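Local coordinates for malonyl CoA reductase (malonate semialdehyde-forming) (Sulfolobus tokodaii, PDB 2EP5), which probably catalyses the NADPH-dependent reduction of malonyl-CoA to malonate semialdehyde (3-oxopropanoate), and belongs to the aspartate-semialdehyde dehydrogenase family, at residues A2-V7 against Y29-K34; A25-L30 against T340-K345. One frame throughout, in Å; residues are numbered along the deposited sequence.

Interaction 1. Residues A2-V7 against Y29-K34; sequences ADKIKV and YLELVK
Ile5 and Val7 pair in parallel with the chain from Tyr29 to Val33. Ile5 N donates to Tyr29 O over 2.7 Å, and Glu31 N donates to Ile5 O. Val7 N then reaches Glu31 O from above the carbonyl plane, 46° out of it. Val33 N closes the series on Val7 O at 3.0 Å.

The side chain of Glu31 runs along the face that also carries Lys6. Its CB lies 4.0 Å from Lys4 CG. CG stands anti to the backbone N (chi1 176°), and the chain stays extended beyond it. This brings OE1 alongside the end of Lys6, 3.6 Å from NZ, in a salt bridge. OE1 also passes Lys4 CB at 3.9 Å.

The two strands are the first and second of a beta-alpha-beta unit with helix 15-24 between them. They belong to the parallel sheet of the Rossmann-type NAD(P)-binding domain. Strand 5-10 is flanked on its other side by strand 80-83, and the Lys6 backbone hydrogen-bonds to Asp79 and Val80 there.

The face that carries Ile5, Val7, Leu30 and Leu32 is apolar. Ile5 CB meets Leu30 CD1 at 4.1 Å. Val7 CG1 packs on Leu30 CG, while Val7 CG2 faces Leu32 CD1 at 4.2 Å. Ile5 CD1 lies beside the Tyr29 ring, 3.9 Å from CD2, and the two side chains point the same way.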
ATOM      1  N   ALA A   2      11.163  -4.895 -44.401  1.00 38.92           N
ATOM      2  CA  ALA A   2       9.800  -4.511 -44.864  1.00 38.68           C
ATOM      3  C   ALA A   2       9.740  -3.030 -45.222  1.00 38.43           C
ATOM      4  O   ALA A   2      10.647  -2.264 -44.894  1.00 36.96           O
ATOM      5  CB  ALA A   2       8.777  -4.826 -43.780  1.00 38.61           C
ATOM      6  N   ASP A   3       8.673  -2.634 -45.909  1.00 38.52           N
ATOM      7  CA  ASP A   3       8.506  -1.235 -46.280  1.00 39.52           C
ATOM      8  C   ASP A   3       7.935  -0.499 -45.082  1.00 39.45           C
ATOM      9  O   ASP A   3       6.813  -0.771 -44.645  1.00 40.55           O
ATOM     10  CB  ASP A   3       7.570  -1.095 -47.478  1.00 40.12           C
ATOM     11  CG  ASP A   3       8.170  -1.658 -48.748  1.00 41.02           C
ATOM     12  OD1 ASP A   3       9.282  -1.224 -49.120  1.00 40.37           O
ATOM     13  OD2 ASP A   3       7.527  -2.531 -49.368  1.00 41.50           O
ATOM     14  N   LYS A   4       8.716   0.432 -44.551  1.00 38.30           N
ATOM     15  CA  LYS A   4       8.308   1.193 -43.385  1.00 38.28           C
ATOM     16  C   LYS A   4       7.223   2.238 -43.616  1.00 36.57           C
ATOM     17  O   LYS A   4       7.166   2.875 -44.660  1.00 37.92           O
ATOM     18  CB  LYS A   4       9.533   1.859 -42.752  1.00 38.15           C
ATOM     19  CG  LYS A   4      10.270   0.977 -41.746  1.00 40.29           C
ATOM     20  CD  LYS A   4      10.820  -0.294 -42.378  1.00 39.54           C
ATOM     21  CE  LYS A   4      11.369  -1.256 -41.322  1.00 39.35           C
ATOM     22  NZ  LYS A   4      12.445  -0.663 -40.476  1.00 34.44           N
ATOM     23  N   ILE A   5       6.353   2.386 -42.623  1.00 35.22           N
ATOM     24  CA  ILE A   5       5.285   3.377 -42.647  1.00 32.46           C
ATOM     25  C   ILE A   5       5.703   4.368 -41.565  1.00 31.51           C
ATOM     26  O   ILE A   5       5.831   4.005 -40.393  1.00 30.24           O
ATOM     27  CB  ILE A   5       3.911   2.763 -42.277  1.00 32.58           C
ATOM     28  CG1 ILE A   5       3.405   1.877 -43.413  1.00 34.20           C
ATOM     29  CG2 ILE A   5       2.897   3.858 -42.018  1.00 31.36           C
ATOM     30  CD1 ILE A   5       4.261   0.667 -43.684  1.00 38.62           C
ATOM     31  N   LYS A   6       5.936   5.612 -41.962  1.00 30.52           N
ATOM     32  CA  LYS A   6       6.367   6.643 -41.027  1.00 30.50           C
ATOM     33  C   LYS A   6       5.234   7.203 -40.177  1.00 29.40           C
ATOM     34  O   LYS A   6       4.218   7.658 -40.699  1.00 30.45           O
ATOM     35  CB  LYS A   6       7.062   7.763 -41.799  1.00 32.53           C
ATOM     36  CG  LYS A   6       8.350   7.300 -42.461  1.00 35.47           C
ATOM     37  CD  LYS A   6       9.015   8.404 -43.257  1.00 36.46           C
ATOM     38  CE  LYS A   6      10.435   8.006 -43.640  1.00 41.11           C
ATOM     39  NZ  LYS A   6      10.506   6.656 -44.283  1.00 42.65           N
ATOM     40  N   VAL A   7       5.414   7.172 -38.862  1.00 28.35           N
ATOM     41  CA  VAL A   7       4.392   7.674 -37.952  1.00 25.24           C
ATOM     42  C   VAL A   7       4.912   8.717 -36.963  1.00 25.52           C
ATOM     43  O   VAL A   7       6.111   8.800 -36.689  1.00 24.85           O
ATOM     44  CB  VAL A   7       3.754   6.515 -37.144  1.00 25.18           C
ATOM     45  CG1 VAL A   7       3.232   5.441 -38.099  1.00 22.79           C
ATOM     46  CG2 VAL A   7       4.772   5.926 -36.160  1.00 19.67           C
ATOM     47  N   TYR A  29       7.410  -2.653 -39.187  1.00 34.42           N
ATOM     48  CA  TYR A  29       7.276  -1.657 -40.253  1.00 33.22           C
ATOM     49  C   TYR A  29       6.844  -0.245 -39.851  1.00 33.44           C
ATOM     50  O   TYR A  29       6.972   0.685 -40.644  1.00 33.91           O
ATOM     51  CB  TYR A  29       6.339  -2.167 -41.352  1.00 32.47           C
ATOM     52  CG  TYR A  29       5.041  -2.758 -40.863  1.00 32.33           C
ATOM     53  CD1 TYR A  29       4.970  -4.089 -40.458  1.00 32.01           C
ATOM     54  CD2 TYR A  29       3.874  -1.996 -40.829  1.00 32.04           C
ATOM     55  CE1 TYR A  29       3.769  -4.647 -40.037  1.00 32.26           C
ATOM     56  CE2 TYR A  29       2.668  -2.544 -40.409  1.00 30.83           C
ATOM     57  CZ  TYR A  29       2.622  -3.866 -40.017  1.00 31.22           C
ATOM     58  OH  TYR A  29       1.428  -4.424 -39.625  1.00 32.54           O
ATOM     59  N   LEU A  30       6.326  -0.079 -38.640  1.00 32.93           N
ATOM     60  CA  LEU A  30       5.913   1.241 -38.170  1.00 32.94           C
ATOM     61  C   LEU A  30       7.155   1.963 -37.647  1.00 33.12           C
ATOM     62  O   LEU A  30       7.708   1.579 -36.623  1.00 35.95           O
ATOM     63  CB  LEU A  30       4.869   1.099 -37.056  1.00 31.50           C
ATOM     64  CG  LEU A  30       3.381   1.319 -37.361  1.00 31.06           C
ATOM     65  CD1 LEU A  30       3.034   0.877 -38.766  1.00 30.00           C
ATOM     66  CD2 LEU A  30       2.550   0.574 -36.327  1.00 28.19           C
ATOM     67  N   GLU A  31       7.590   3.002 -38.354  1.00 33.26           N
ATOM     68  CA  GLU A  31       8.778   3.761 -37.969  1.00 31.94           C
ATOM     69  C   GLU A  31       8.455   5.111 -37.335  1.00 30.47           C
ATOM     70  O   GLU A  31       8.098   6.071 -38.027  1.00 29.97           O
ATOM     71  CB  GLU A  31       9.681   3.973 -39.188  1.00 33.90           C
ATOM     72  CG  GLU A  31      10.907   4.852 -38.924  1.00 38.48           C
ATOM     73  CD  GLU A  31      11.892   4.861 -40.089  1.00 42.11           C
ATOM     74  OE1 GLU A  31      11.445   4.963 -41.253  1.00 43.53           O
ATOM     75  OE2 GLU A  31      13.117   4.775 -39.841  1.00 44.62           O
ATOM     76  N   LEU A  32       8.599   5.178 -36.017  1.00 27.85           N
ATOM     77  CA  LEU A  32       8.330   6.400 -35.275  1.00 27.09           C
ATOM     78  C   LEU A  32       9.437   7.406 -35.564  1.00 28.42           C
ATOM     79  O   LEU A  32      10.595   7.205 -35.177  1.00 27.61           O
ATOM     80  CB  LEU A  32       8.258   6.099 -33.777  1.00 25.19           C
ATOM     81  CG  LEU A  32       8.077   7.289 -32.834  1.00 26.41           C
ATOM     82  CD1 LEU A  32       6.800   8.043 -33.191  1.00 24.90           C
ATOM     83  CD2 LEU A  32       8.036   6.790 -31.390  1.00 24.35           C
ATOM     84  N   VAL A  33       9.078   8.489 -36.248  1.00 28.03           N
ATOM     85  CA  VAL A  33      10.050   9.506 -36.606  1.00 28.88           C
ATOM     86  C   VAL A  33       9.805  10.841 -35.929  1.00 29.15           C
ATOM     87  O   VAL A  33      10.654  11.727 -35.990  1.00 28.94           O
ATOM     88  CB  VAL A  33      10.076   9.733 -38.126  1.00 29.80           C
ATOM     89  CG1 VAL A  33      10.353   8.416 -38.840  1.00 30.32           C
ATOM     90  CG2 VAL A  33       8.752  10.336 -38.590  1.00 30.12           C
ATOM     91  N   LYS A  34       8.650  10.984 -35.287  1.00 28.96           N
ATOM     92  CA  LYS A  34       8.315  12.237 -34.607  1.00 30.20           C
ATOM     93  C   LYS A  34       7.434  12.057 -33.376  1.00 30.21           C
ATOM     94  O   LYS A  34       6.426  11.350 -33.403  1.00 29.23           O
ATOM     95  CB  LYS A  34       7.623  13.213 -35.574  1.00 29.55           C
ATOM     96  CG  LYS A  34       8.547  13.829 -36.612  1.00 28.39           C
ATOM     97  CD  LYS A  34       7.792  14.689 -37.598  1.00 26.65           C
ATOM     98  CE  LYS A  34       8.758  15.377 -38.542  1.00 26.04           C
ATOM     99  NZ  LYS A  34       8.055  16.282 -39.482  1.00 28.85           N
TER

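Interaction 2. Residues A25-L30 against T340-K345; sequences AKHPYL and TVEVMK
Leu30 and Val341 make the apolar part of the contact. Leu30 CD1 meets Val341 CG1 at 4.2 Å, with the two side chains crossing at a slant. Val341 CG1 is anti to the backbone N (chi1 -179°), which sets this methyl against Leu30. Ile338, one helical turn earlier, touches both Leu30 and His27.

Tyr29 supplies van der Waals contacts from its far end. Its OH sits over the start of the Glu342 side chain, 3.5 Å from CB and 3.9 Å from CG. The two side chains cross at about a right angle. Lys345 CG approaches Tyr29 CE2 more loosely, at 4.5 Å. Within the loop, the edge of the His27 ring stands over the centre of the Tyr29 face.

The loop lies between helix 15-24 and strand 30-36 of the Rossmann-type domain. Helix 334-347 is close to the C-terminus, so the end of the chain returns to pack on this N-terminal domain. The same helix touches strand 144-147 through Thr340 and Met344, which both rest on Val146.

The polar part centres on Glu342. Its chain is extended beyond CG (chi2 -172°), and the carboxylate comes to the edge of the His27 ring, where the fit is doubtful. OE2 is hydrogen-bonded to Thr279 OG1, and Leu277 and Pro278 pack on the same side chain. Cut back to an alanine, this position would probably leave the Thr279 hydroxyl without its carboxylate partner and cost Tyr29 OH its contact with CG.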
ATOM      1  N   ALA A  25       9.384   1.447 -30.783  1.00 32.44           N
ATOM      2  CA  ALA A  25      10.830   1.465 -30.914  1.00 34.40           C
ATOM      3  C   ALA A  25      11.347   0.177 -31.548  1.00 35.78           C
ATOM      4  O   ALA A  25      12.428   0.152 -32.142  1.00 36.30           O
ATOM      5  CB  ALA A  25      11.468   1.669 -29.551  1.00 34.74           C
ATOM      6  N   LYS A  26      10.557  -0.882 -31.439  1.00 36.48           N
ATOM      7  CA  LYS A  26      10.945  -2.177 -31.976  1.00 38.19           C
ATOM      8  C   LYS A  26       9.918  -2.757 -32.959  1.00 37.00           C
ATOM      9  O   LYS A  26       9.855  -3.973 -33.148  1.00 37.30           O
ATOM     10  CB  LYS A  26      11.153  -3.154 -30.816  1.00 41.57           C
ATOM     11  CG  LYS A  26       9.853  -3.545 -30.101  1.00 45.07           C
ATOM     12  CD  LYS A  26      10.109  -4.252 -28.768  1.00 46.95           C
ATOM     13  CE  LYS A  26      10.246  -3.259 -27.609  1.00 48.49           C
ATOM     14  NZ  LYS A  26      11.350  -2.267 -27.777  1.00 48.61           N
ATOM     15  N   HIS A  27       9.123  -1.897 -33.590  1.00 35.17           N
ATOM     16  CA  HIS A  27       8.111  -2.373 -34.529  1.00 33.25           C
ATOM     17  C   HIS A  27       8.683  -2.727 -35.902  1.00 33.33           C
ATOM     18  O   HIS A  27       9.552  -2.031 -36.419  1.00 33.86           O
ATOM     19  CB  HIS A  27       7.007  -1.332 -34.706  1.00 30.98           C
ATOM     20  CG  HIS A  27       5.786  -1.872 -35.383  1.00 30.56           C
ATOM     21  ND1 HIS A  27       4.654  -2.243 -34.690  1.00 29.08           N
ATOM     22  CD2 HIS A  27       5.546  -2.172 -36.683  1.00 30.04           C
ATOM     23  CE1 HIS A  27       3.772  -2.749 -35.532  1.00 29.78           C
ATOM     24  NE2 HIS A  27       4.288  -2.720 -36.748  1.00 31.08           N
ATOM     25  N   PRO A  28       8.192  -3.823 -36.510  1.00 33.80           N
ATOM     26  CA  PRO A  28       8.624  -4.302 -37.830  1.00 33.56           C
ATOM     27  C   PRO A  28       8.576  -3.259 -38.956  1.00 34.08           C
ATOM     28  O   PRO A  28       9.586  -3.016 -39.612  1.00 34.51           O
ATOM     29  CB  PRO A  28       7.676  -5.472 -38.097  1.00 32.37           C
ATOM     30  CG  PRO A  28       7.447  -6.019 -36.742  1.00 32.14           C
ATOM     31  CD  PRO A  28       7.255  -4.783 -35.892  1.00 32.12           C
ATOM     32  N   TYR A  29       7.410  -2.653 -39.187  1.00 34.42           N
ATOM     33  CA  TYR A  29       7.276  -1.657 -40.253  1.00 33.22           C
ATOM     34  C   TYR A  29       6.844  -0.245 -39.851  1.00 33.44           C
ATOM     35  O   TYR A  29       6.972   0.685 -40.644  1.00 33.91           O
ATOM     36  CB  TYR A  29       6.339  -2.167 -41.352  1.00 32.47           C
ATOM     37  CG  TYR A  29       5.041  -2.758 -40.863  1.00 32.33           C
ATOM     38  CD1 TYR A  29       4.970  -4.089 -40.458  1.00 32.01           C
ATOM     39  CD2 TYR A  29       3.874  -1.996 -40.829  1.00 32.04           C
ATOM     40  CE1 TYR A  29       3.769  -4.647 -40.037  1.00 32.26           C
ATOM     41  CE2 TYR A  29       2.668  -2.544 -40.409  1.00 30.83           C
ATOM     42  CZ  TYR A  29       2.622  -3.866 -40.017  1.00 31.22           C
ATOM     43  OH  TYR A  29       1.428  -4.424 -39.625  1.00 32.54           O
ATOM     44  N   LEU A  30       6.326  -0.079 -38.640  1.00 32.93           N
ATOM     45  CA  LEU A  30       5.913   1.241 -38.170  1.00 32.94           C
ATOM     46  C   LEU A  30       7.155   1.963 -37.647  1.00 33.12           C
ATOM     47  O   LEU A  30       7.708   1.579 -36.623  1.00 35.95           O
ATOM     48  CB  LEU A  30       4.869   1.099 -37.056  1.00 31.50           C
ATOM     49  CG  LEU A  30       3.381   1.319 -37.361  1.00 31.06           C
ATOM     50  CD1 LEU A  30       3.034   0.877 -38.766  1.00 30.00           C
ATOM     51  CD2 LEU A  30       2.550   0.574 -36.327  1.00 28.19           C
ATOM     52  N   THR A 340      -4.648  -1.023 -34.386  1.00 21.94           N
ATOM     53  CA  THR A 340      -5.615  -0.448 -35.307  1.00 20.81           C
ATOM     54  C   THR A 340      -4.903  -0.030 -36.580  1.00 20.01           C
ATOM     55  O   THR A 340      -5.413  -0.248 -37.677  1.00 19.14           O
ATOM     56  CB  THR A 340      -6.342   0.765 -34.681  1.00 22.23           C
ATOM     57  OG1 THR A 340      -7.079   0.332 -33.530  1.00 22.53           O
ATOM     58  CG2 THR A 340      -7.312   1.387 -35.686  1.00 20.09           C
ATOM     59  N   VAL A 341      -3.715   0.558 -36.437  1.00 19.84           N
ATOM     60  CA  VAL A 341      -2.944   0.973 -37.608  1.00 19.92           C
ATOM     61  C   VAL A 341      -2.541  -0.261 -38.424  1.00 20.78           C
ATOM     62  O   VAL A 341      -2.638  -0.258 -39.655  1.00 18.81           O
ATOM     63  CB  VAL A 341      -1.651   1.756 -37.228  1.00 18.25           C
ATOM     64  CG1 VAL A 341      -0.912   2.164 -38.494  1.00 15.97           C
ATOM     65  CG2 VAL A 341      -1.996   2.995 -36.414  1.00 14.66           C
ATOM     66  N   GLU A 342      -2.104  -1.318 -37.744  1.00 21.14           N
ATOM     67  CA  GLU A 342      -1.706  -2.534 -38.457  1.00 24.16           C
ATOM     68  C   GLU A 342      -2.872  -3.054 -39.305  1.00 25.24           C
ATOM     69  O   GLU A 342      -2.697  -3.409 -40.473  1.00 27.99           O
ATOM     70  CB  GLU A 342      -1.249  -3.616 -37.470  1.00 24.07           C
ATOM     71  CG  GLU A 342      -0.270  -3.109 -36.419  1.00 24.29           C
ATOM     72  CD  GLU A 342       0.323  -4.215 -35.557  1.00 24.37           C
ATOM     73  OE1 GLU A 342      -0.330  -5.262 -35.372  1.00 26.20           O
ATOM     74  OE2 GLU A 342       1.445  -4.028 -35.047  1.00 22.07           O
ATOM     75  N   VAL A 343      -4.063  -3.091 -38.717  1.00 24.43           N
ATOM     76  CA  VAL A 343      -5.245  -3.558 -39.431  1.00 24.49           C
ATOM     77  C   VAL A 343      -5.520  -2.696 -40.670  1.00 25.29           C
ATOM     78  O   VAL A 343      -5.802  -3.219 -41.748  1.00 23.80           O
ATOM     79  CB  VAL A 343      -6.499  -3.524 -38.521  1.00 23.95           C
ATOM     80  CG1 VAL A 343      -7.745  -3.794 -39.350  1.00 23.61           C
ATOM     81  CG2 VAL A 343      -6.366  -4.552 -37.398  1.00 23.82           C
ATOM     82  N   MET A 344      -5.442  -1.379 -40.499  1.00 25.51           N
ATOM     83  CA  MET A 344      -5.685  -0.441 -41.586  1.00 27.25           C
ATOM     84  C   MET A 344      -4.740  -0.704 -42.756  1.00 29.79           C
ATOM     85  O   MET A 344      -5.150  -0.662 -43.914  1.00 30.27           O
ATOM     86  CB  MET A 344      -5.521   1.000 -41.088  1.00 27.24           C
ATOM     87  CG  MET A 344      -6.634   1.482 -40.161  1.00 24.62           C
ATOM     88  SD  MET A 344      -6.293   3.097 -39.418  1.00 25.30           S
ATOM     89  CE  MET A 344      -6.772   4.214 -40.731  1.00 24.27           C
ATOM     90  N   LYS A 345      -3.473  -0.977 -42.456  1.00 31.86           N
ATOM     91  CA  LYS A 345      -2.509  -1.269 -43.511  1.00 32.87           C
ATOM     92  C   LYS A 345      -2.940  -2.575 -44.183  1.00 32.79           C
ATOM     93  O   LYS A 345      -2.969  -2.678 -45.409  1.00 33.46           O
ATOM     94  CB  LYS A 345      -1.099  -1.407 -42.924  1.00 32.99           C
ATOM     95  CG  LYS A 345      -0.027  -1.814 -43.933  1.00 34.19           C
ATOM     96  CD  LYS A 345       0.146  -0.774 -45.030  1.00 37.42           C
ATOM     97  CE  LYS A 345       1.177  -1.220 -46.068  1.00 39.21           C
ATOM     98  NZ  LYS A 345       1.401  -0.193 -47.129  1.00 39.89           N
TER

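The centres of interactions 1 and 2 lie about 8 Å apart, and both use Tyr29 and Leu30. Along the chain, 2-7 comes first, then 25-34 by way of helix 15-24, and 340-345 follows some 310 residues later. Interaction 1 is local pairing inside the parallel sheet. Interaction 2 joins the loop leading into its second strand to helix 334-347. Leu30 is the shared point between strand 5-10 and that helix. The two contacts also touch where Lys4 CE lies 3.0 Å from Pro28 O. Together they place both ends of the chain on one Rossmann-type domain, away from the predicted catalytic residues Cys151 and His244.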